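Long-range contact in nucleotidyl transferase AbiEii/AbiGii toxin family protein (Mycobacterium tuberculosis, PDB 6Y56), which is a nucleotidyltransferase toxin of a toxin-antitoxin system and probably acts by modifying tRNA acceptor stems: residues A164-R175 / L198-V207. Residues are numbered along the deposited sequence; the frame is centred on the assembly and turned at random.
Sequences AEACAEKLARYR and LVRRLWVLKV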
ATOM      1  N   ALA A 164      -7.328  -0.239  -9.999  1.00 13.06           N
ATOM      2  CA  ALA A 164      -6.868  -1.381 -10.791  1.00 14.84           C
ATOM      3  C   ALA A 164      -5.370  -1.586 -10.628  1.00 12.44           C
ATOM      4  O   ALA A 164      -4.887  -2.726 -10.598  1.00 12.80           O
ATOM      5  CB  ALA A 164      -7.190  -1.162 -12.266  1.00 13.25           C
ATOM      6  N   GLU A 165      -4.612  -0.487 -10.545  1.00 12.15           N
ATOM      7  CA  GLU A 165      -3.171  -0.586 -10.372  1.00 12.78           C
ATOM      8  C   GLU A 165      -2.808  -1.044  -8.962  1.00 11.77           C
ATOM      9  O   GLU A 165      -1.856  -1.804  -8.783  1.00 12.20           O
ATOM     10  CB  GLU A 165      -2.505   0.742 -10.732  1.00 12.19           C
ATOM     11  CG  GLU A 165      -0.992   0.675 -10.728  1.00 13.36           C
ATOM     12  CD  GLU A 165      -0.351   1.739 -11.584  1.00 14.24           C
ATOM     13  OE1 GLU A 165      -1.024   2.739 -11.927  1.00 14.15           O
ATOM     14  OE2 GLU A 165       0.839   1.582 -11.916  1.00 15.04           O
ATOM     15  N   ALA A 166      -3.545  -0.586  -7.948  1.00 12.51           N
ATOM     16  CA  ALA A 166      -3.289  -1.062  -6.591  1.00 11.76           C
ATOM     17  C   ALA A 166      -3.496  -2.568  -6.496  1.00 12.64           C
ATOM     18  O   ALA A 166      -2.703  -3.280  -5.861  1.00 12.29           O
ATOM     19  CB  ALA A 166      -4.214  -0.343  -5.606  1.00 14.15           C
ATOM     20  N   CYS A 167      -4.547  -3.074  -7.146  1.00 12.29           N
ATOM     21  CA  CYS A 167      -4.797  -4.507  -7.133  1.00 12.25           C
ATOM     22  C   CYS A 167      -3.685  -5.254  -7.866  1.00 11.70           C
ATOM     23  O   CYS A 167      -3.165  -6.260  -7.361  1.00 12.22           O
ATOM     24  CB  CYS A 167      -6.166  -4.779  -7.749  1.00 14.19           C
ATOM     25  SG  CYS A 167      -6.713  -6.480  -7.584  1.00 14.79           S
ATOM     26  N   ALA A 168      -3.256  -4.739  -9.025  1.00 11.24           N
ATOM     27  CA  ALA A 168      -2.166  -5.375  -9.765  1.00 12.50           C
ATOM     28  C   ALA A 168      -0.874  -5.393  -8.953  1.00 12.18           C
ATOM     29  O   ALA A 168      -0.141  -6.389  -8.969  1.00 11.44           O
ATOM     30  CB  ALA A 168      -1.960  -4.670 -11.109  1.00 13.09           C
ATOM     31  N   GLU A 169      -0.577  -4.304  -8.227  1.00 11.10           N
ATOM     32  CA  GLU A 169       0.618  -4.285  -7.392  1.00 13.81           C
ATOM     33  C   GLU A 169       0.523  -5.303  -6.263  1.00 12.46           C
ATOM     34  O   GLU A 169       1.510  -5.974  -5.932  1.00 13.21           O
ATOM     35  CB  GLU A 169       0.854  -2.879  -6.836  1.00 13.38           C
ATOM     36  CG  GLU A 169       1.332  -1.897  -7.890  1.00 16.41           C
ATOM     37  CD  GLU A 169       2.118  -0.731  -7.327  1.00 19.93           C
ATOM     38  OE1 GLU A 169       2.111  -0.521  -6.095  1.00 19.06           O
ATOM     39  OE2 GLU A 169       2.735  -0.014  -8.133  1.00 21.37           O
ATOM     40  N   LYS A 170      -0.657  -5.449  -5.667  1.00 12.68           N
ATOM     41  CA  LYS A 170      -0.823  -6.445  -4.613  1.00 12.73           C
ATOM     42  C   LYS A 170      -0.610  -7.844  -5.154  1.00 12.46           C
ATOM     43  O   LYS A 170       0.075  -8.663  -4.532  1.00 13.69           O
ATOM     44  CB  LYS A 170      -2.217  -6.333  -3.998  1.00 15.15           C
ATOM     45  CG  LYS A 170      -2.395  -5.198  -3.011  1.00 20.10           C
ATOM     46  CD  LYS A 170      -1.732  -5.532  -1.685  1.00 17.45           C
ATOM     47  CE  LYS A 170      -1.697  -4.308  -0.807  1.00 23.63           C
ATOM     48  NZ  LYS A 170      -1.136  -4.666   0.511  1.00 22.10           N
ATOM     49  N   LEU A 171      -1.162  -8.123  -6.333  1.00 13.26           N
ATOM     50  CA  LEU A 171      -0.987  -9.432  -6.945  1.00 13.34           C
ATOM     51  C   LEU A 171       0.460  -9.683  -7.336  1.00 12.50           C
ATOM     52  O   LEU A 171       0.927 -10.832  -7.316  1.00 13.46           O
ATOM     53  CB  LEU A 171      -1.880  -9.524  -8.179  1.00 12.08           C
ATOM     54  CG  LEU A 171      -3.384  -9.568  -7.927  1.00 11.53           C
ATOM     55  CD1 LEU A 171      -4.167  -9.311  -9.215  1.00 13.47           C
ATOM     56  CD2 LEU A 171      -3.755 -10.907  -7.290  1.00 14.32           C
ATOM     57  N   ALA A 172       1.171  -8.629  -7.733  1.00 11.47           N
ATOM     58  CA  ALA A 172       2.571  -8.780  -8.104  1.00 12.05           C
ATOM     59  C   ALA A 172       3.422  -9.176  -6.906  1.00 12.22           C
ATOM     60  O   ALA A 172       4.338  -9.993  -7.033  1.00 14.49           O
ATOM     61  CB  ALA A 172       3.086  -7.489  -8.742  1.00 13.07           C
ATOM     62  N   ARG A 173       3.147  -8.615  -5.742  1.00 13.25           N
ATOM     63  CA  ARG A 173       3.893  -9.054  -4.567  1.00 14.24           C
ATOM     64  C   ARG A 173       3.435 -10.428  -4.096  1.00 14.89           C
ATOM     65  O   ARG A 173       4.266 -11.263  -3.714  1.00 14.53           O
ATOM     66  CB  ARG A 173       3.764  -8.043  -3.443  1.00 13.77           C
ATOM     67  CG  ARG A 173       4.523  -8.502  -2.201  1.00 15.02           C
ATOM     68  CD  ARG A 173       4.951  -7.330  -1.351  1.00 20.39           C
ATOM     69  NE  ARG A 173       3.812  -6.755  -0.652  1.00 19.93           N
ATOM     70  CZ  ARG A 173       3.838  -5.581  -0.035  1.00 24.49           C
ATOM     71  NH1 ARG A 173       4.946  -4.850  -0.051  1.00 27.27           N
ATOM     72  NH2 ARG A 173       2.756  -5.135   0.588  1.00 24.86           N
ATOM     73  N   TYR A 174       2.120 -10.674  -4.118  1.00 13.58           N
ATOM     74  CA  TYR A 174       1.575 -11.970  -3.720  1.00 12.62           C
ATOM     75  C   TYR A 174       2.203 -13.096  -4.519  1.00 15.04           C
ATOM     76  O   TYR A 174       2.411 -14.197  -3.992  1.00 15.77           O
ATOM     77  CB  TYR A 174       0.066 -11.924  -3.950  1.00 14.23           C
ATOM     78  CG  TYR A 174      -0.776 -12.980  -3.280  1.00 13.97           C
ATOM     79  CD1 TYR A 174      -1.036 -12.941  -1.917  1.00 16.40           C
ATOM     80  CD2 TYR A 174      -1.378 -13.974  -4.032  1.00 16.94           C
ATOM     81  CE1 TYR A 174      -1.848 -13.901  -1.320  1.00 18.43           C
ATOM     82  CE2 TYR A 174      -2.185 -14.927  -3.452  1.00 19.41           C
ATOM     83  CZ  TYR A 174      -2.412 -14.886  -2.105  1.00 17.71           C
ATOM     84  OH  TYR A 174      -3.222 -15.853  -1.545  1.00 23.13           O
ATOM     85  N   ARG A 175       2.524 -12.833  -5.783  1.00 13.66           N
ATOM     86  CA  ARG A 175       3.138 -13.824  -6.647  1.00 14.26           C
ATOM     87  C   ARG A 175       4.524 -14.223  -6.152  1.00 15.44           C
ATOM     88  O   ARG A 175       4.993 -15.335  -6.445  1.00 18.18           O
ATOM     89  CB  ARG A 175       3.197 -13.212  -8.040  1.00 18.84           C
ATOM     90  CG  ARG A 175       3.885 -14.015  -9.053  1.00 20.93           C
ATOM     91  CD  ARG A 175       5.352 -13.665  -9.176  1.00 19.19           C
ATOM     92  NE  ARG A 175       5.928 -14.771  -9.885  1.00 19.52           N
ATOM     93  CZ  ARG A 175       7.152 -14.817 -10.374  1.00 14.89           C
ATOM     94  NH1 ARG A 175       7.532 -15.902 -11.024  1.00 17.80           N
ATOM     95  NH2 ARG A 175       7.982 -13.785 -10.239  1.00 15.62           N
ATOM     96  N   LEU A 198      -7.821  -5.254 -17.346  1.00 12.34           N
ATOM     97  CA  LEU A 198      -6.823  -4.250 -17.000  1.00 12.32           C
ATOM     98  C   LEU A 198      -5.961  -4.694 -15.823  1.00 12.55           C
ATOM     99  O   LEU A 198      -4.733  -4.541 -15.863  1.00 11.50           O
ATOM    100  CB  LEU A 198      -7.535  -2.933 -16.699  1.00 12.96           C
ATOM    101  CG  LEU A 198      -6.641  -1.792 -16.220  1.00 14.34           C
ATOM    102  CD1 LEU A 198      -5.591  -1.395 -17.251  1.00 15.79           C
ATOM    103  CD2 LEU A 198      -7.538  -0.606 -15.896  1.00 14.53           C
ATOM    104  N   VAL A 199      -6.584  -5.263 -14.786  1.00 11.90           N
ATOM    105  CA  VAL A 199      -5.824  -5.780 -13.650  1.00 11.60           C
ATOM    106  C   VAL A 199      -4.875  -6.884 -14.102  1.00 11.62           C
ATOM    107  O   VAL A 199      -3.697  -6.910 -13.719  1.00 11.65           O
ATOM    108  CB  VAL A 199      -6.763  -6.248 -12.522  1.00 11.66           C
ATOM    109  CG1 VAL A 199      -5.972  -7.034 -11.472  1.00 12.16           C
ATOM    110  CG2 VAL A 199      -7.416  -5.058 -11.863  1.00 13.02           C
ATOM    111  N   ARG A 200      -5.349  -7.787 -14.962  1.00 12.12           N
ATOM    112  CA  ARG A 200      -4.501  -8.882 -15.417  1.00 12.25           C
ATOM    113  C   ARG A 200      -3.335  -8.368 -16.249  1.00 12.38           C
ATOM    114  O   ARG A 200      -2.192  -8.819 -16.078  1.00 11.76           O
ATOM    115  CB  ARG A 200      -5.348  -9.865 -16.220  1.00 11.79           C
ATOM    116  CG  ARG A 200      -4.588 -11.055 -16.792  1.00 13.47           C
ATOM    117  CD  ARG A 200      -5.527 -12.048 -17.489  1.00 16.20           C
ATOM    118  NE  ARG A 200      -6.291 -11.398 -18.544  1.00 18.60           N
ATOM    119  CZ  ARG A 200      -7.615 -11.420 -18.661  1.00 18.26           C
ATOM    120  NH1 ARG A 200      -8.380 -12.095 -17.816  1.00 19.04           N
ATOM    121  NH2 ARG A 200      -8.178 -10.768 -19.665  1.00 22.45           N
ATOM    122  N   ARG A 201      -3.606  -7.431 -17.162  1.00 12.17           N
ATOM    123  CA  ARG A 201      -2.553  -6.842 -17.984  1.00 11.32           C
ATOM    124  C   ARG A 201      -1.525  -6.130 -17.121  1.00 11.99           C
ATOM    125  O   ARG A 201      -0.316  -6.355 -17.263  1.00 11.19           O
ATOM    126  CB  ARG A 201      -3.175  -5.894 -19.017  1.00 13.21           C
ATOM    127  CG  ARG A 201      -2.186  -5.051 -19.825  1.00 14.98           C
ATOM    128  CD  ARG A 201      -1.197  -5.903 -20.596  1.00 14.11           C
ATOM    129  NE  ARG A 201      -1.844  -6.823 -21.530  1.00 15.91           N
ATOM    130  CZ  ARG A 201      -1.947  -6.620 -22.842  1.00 15.60           C
ATOM    131  NH1 ARG A 201      -2.527  -7.539 -23.607  1.00 16.96           N
ATOM    132  NH2 ARG A 201      -1.468  -5.511 -23.389  1.00 17.89           N
ATOM    133  N   LEU A 202      -1.989  -5.294 -16.197  1.00 11.34           N
ATOM    134  CA  LEU A 202      -1.075  -4.565 -15.327  1.00 13.20           C
ATOM    135  C   LEU A 202      -0.270  -5.514 -14.451  1.00 11.59           C
ATOM    136  O   LEU A 202       0.913  -5.265 -14.200  1.00 12.19           O
ATOM    137  CB  LEU A 202      -1.851  -3.576 -14.459  1.00 13.90           C
ATOM    138  CG  LEU A 202      -2.326  -2.312 -15.156  1.00 16.46           C
ATOM    139  CD1 LEU A 202      -3.251  -1.551 -14.223  1.00 18.30           C
ATOM    140  CD2 LEU A 202      -1.125  -1.469 -15.530  1.00 20.05           C
ATOM    141  N   TRP A 203      -0.894  -6.592 -13.961  1.00 11.03           N
ATOM    142  CA  TRP A 203      -0.183  -7.578 -13.147  1.00 11.33           C
ATOM    143  C   TRP A 203       1.013  -8.144 -13.904  1.00 11.39           C
ATOM    144  O   TRP A 203       2.137  -8.173 -13.391  1.00 10.76           O
ATOM    145  CB  TRP A 203      -1.147  -8.698 -12.743  1.00 11.27           C
ATOM    146  CG  TRP A 203      -0.528  -9.855 -12.023  1.00 12.14           C
ATOM    147  CD1 TRP A 203       0.197  -9.816 -10.870  1.00 13.25           C
ATOM    148  CD2 TRP A 203      -0.601 -11.229 -12.407  1.00 12.56           C
ATOM    149  NE1 TRP A 203       0.566 -11.089 -10.507  1.00 14.44           N
ATOM    150  CE2 TRP A 203       0.095 -11.975 -11.437  1.00 12.65           C
ATOM    151  CE3 TRP A 203      -1.188 -11.899 -13.479  1.00 14.58           C
ATOM    152  CZ2 TRP A 203       0.221 -13.367 -11.503  1.00 14.69           C
ATOM    153  CZ3 TRP A 203      -1.069 -13.270 -13.546  1.00 15.53           C
ATOM    154  CH2 TRP A 203      -0.366 -13.992 -12.561  1.00 16.00           C
ATOM    155  N   VAL A 204       0.794  -8.571 -15.146  1.00 10.50           N
ATOM    156  CA  VAL A 204       1.890  -9.130 -15.931  1.00 12.26           C
ATOM    157  C   VAL A 204       2.990  -8.097 -16.132  1.00 11.95           C
ATOM    158  O   VAL A 204       4.180  -8.408 -16.016  1.00 11.84           O
ATOM    159  CB  VAL A 204       1.369  -9.681 -17.273  1.00 12.48           C
ATOM    160  CG1 VAL A 204       2.534 -10.122 -18.170  1.00 13.61           C
ATOM    161  CG2 VAL A 204       0.419 -10.827 -17.020  1.00 14.48           C
ATOM    162  N   LEU A 205       2.612  -6.853 -16.449  1.00 11.06           N
ATOM    163  CA  LEU A 205       3.607  -5.812 -16.696  1.00 12.08           C
ATOM    164  C   LEU A 205       4.359  -5.451 -15.422  1.00 12.54           C
ATOM    165  O   LEU A 205       5.566  -5.174 -15.469  1.00 13.02           O
ATOM    166  CB  LEU A 205       2.944  -4.572 -17.303  1.00 12.87           C
ATOM    167  CG  LEU A 205       2.255  -4.802 -18.649  1.00 13.26           C
ATOM    168  CD1 LEU A 205       1.489  -3.574 -19.105  1.00 14.42           C
ATOM    169  CD2 LEU A 205       3.235  -5.225 -19.735  1.00 14.93           C
ATOM    170  N   LYS A 206       3.680  -5.469 -14.273  1.00 12.38           N
ATOM    171  CA  LYS A 206       4.363  -5.173 -13.015  1.00 14.14           C
ATOM    172  C   LYS A 206       5.357  -6.271 -12.673  1.00 12.96           C
ATOM    173  O   LYS A 206       6.491  -5.981 -12.273  1.00 14.76           O
ATOM    174  CB  LYS A 206       3.356  -5.034 -11.874  1.00 13.16           C
ATOM    175  CG  LYS A 206       2.463  -3.806 -11.956  1.00 15.73           C
ATOM    176  CD  LYS A 206       3.134  -2.537 -11.451  1.00 18.62           C
ATOM    177  CE  LYS A 206       2.171  -1.359 -11.550  1.00 16.19           C
ATOM    178  NZ  LYS A 206       2.761  -0.146 -10.931  1.00 20.50           N
ATOM    179  N   VAL A 207       4.949  -7.535 -12.824  1.00 12.15           N
ATOM    180  CA  VAL A 207       5.861  -8.640 -12.537  1.00 13.57           C
ATOM    181  C   VAL A 207       7.058  -8.608 -13.478  1.00 13.13           C
ATOM    182  O   VAL A 207       8.199  -8.860 -13.062  1.00 12.88           O
ATOM    183  CB  VAL A 207       5.122  -9.989 -12.593  1.00 11.82           C
ATOM    184  CG1 VAL A 207       6.138 -11.128 -12.464  1.00 13.64           C
ATOM    185  CG2 VAL A 207       4.077 -10.077 -11.487  1.00 13.01           C
TER
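Helices 163-174 and 196-212 pack against each other in the helical part of this nucleotidyltransferase-fold toxin, and Ala168 meets Leu202 and Trp203 where they cross. The axes of the segments come within 8.2 Å at a crossing angle of -48°. Small residues permit this approach: Ala164, Ala168 and Ala172 form a ridge one turn apart. Ala168 CB lies 3.5 Å from Leu202 CB. Val199 is a knob in the hole formed by Ala164, Cys167, Ala168 and Leu171. Its two methyls divide the work, CG1 reaching Leu171 CD1 and Cys167 SG while CG2 rests on Ala164.

A salt-bridge network borders this apolar seam. Lys206 turns at chi2 (-81°) and then runs extended, which carries NZ between two carboxylates. Lys206 NZ is 2.8 Å from Glu165 OE2 and 2.8 Å from Glu169 OE2. Each oxygen offers its anti lone pair. Both carboxylates have further partners: Glu165 accepts from the backbone N of Ala134 and Leu135, and Glu169 OE1 pairs with Lys49. These partners help fix the rotation of both carboxylates.

Elsewhere in the interface, the Trp203 indole presents its pyrrole edge to helix 163-174. Trp203 CD1 touches Leu171 CB at 3.4 Å. Beside it, Trp203 NE1 gives a weak, bent hydrogen bond (3.2 Å, 135°) to Leu171 O, which also accepts from Arg175 N.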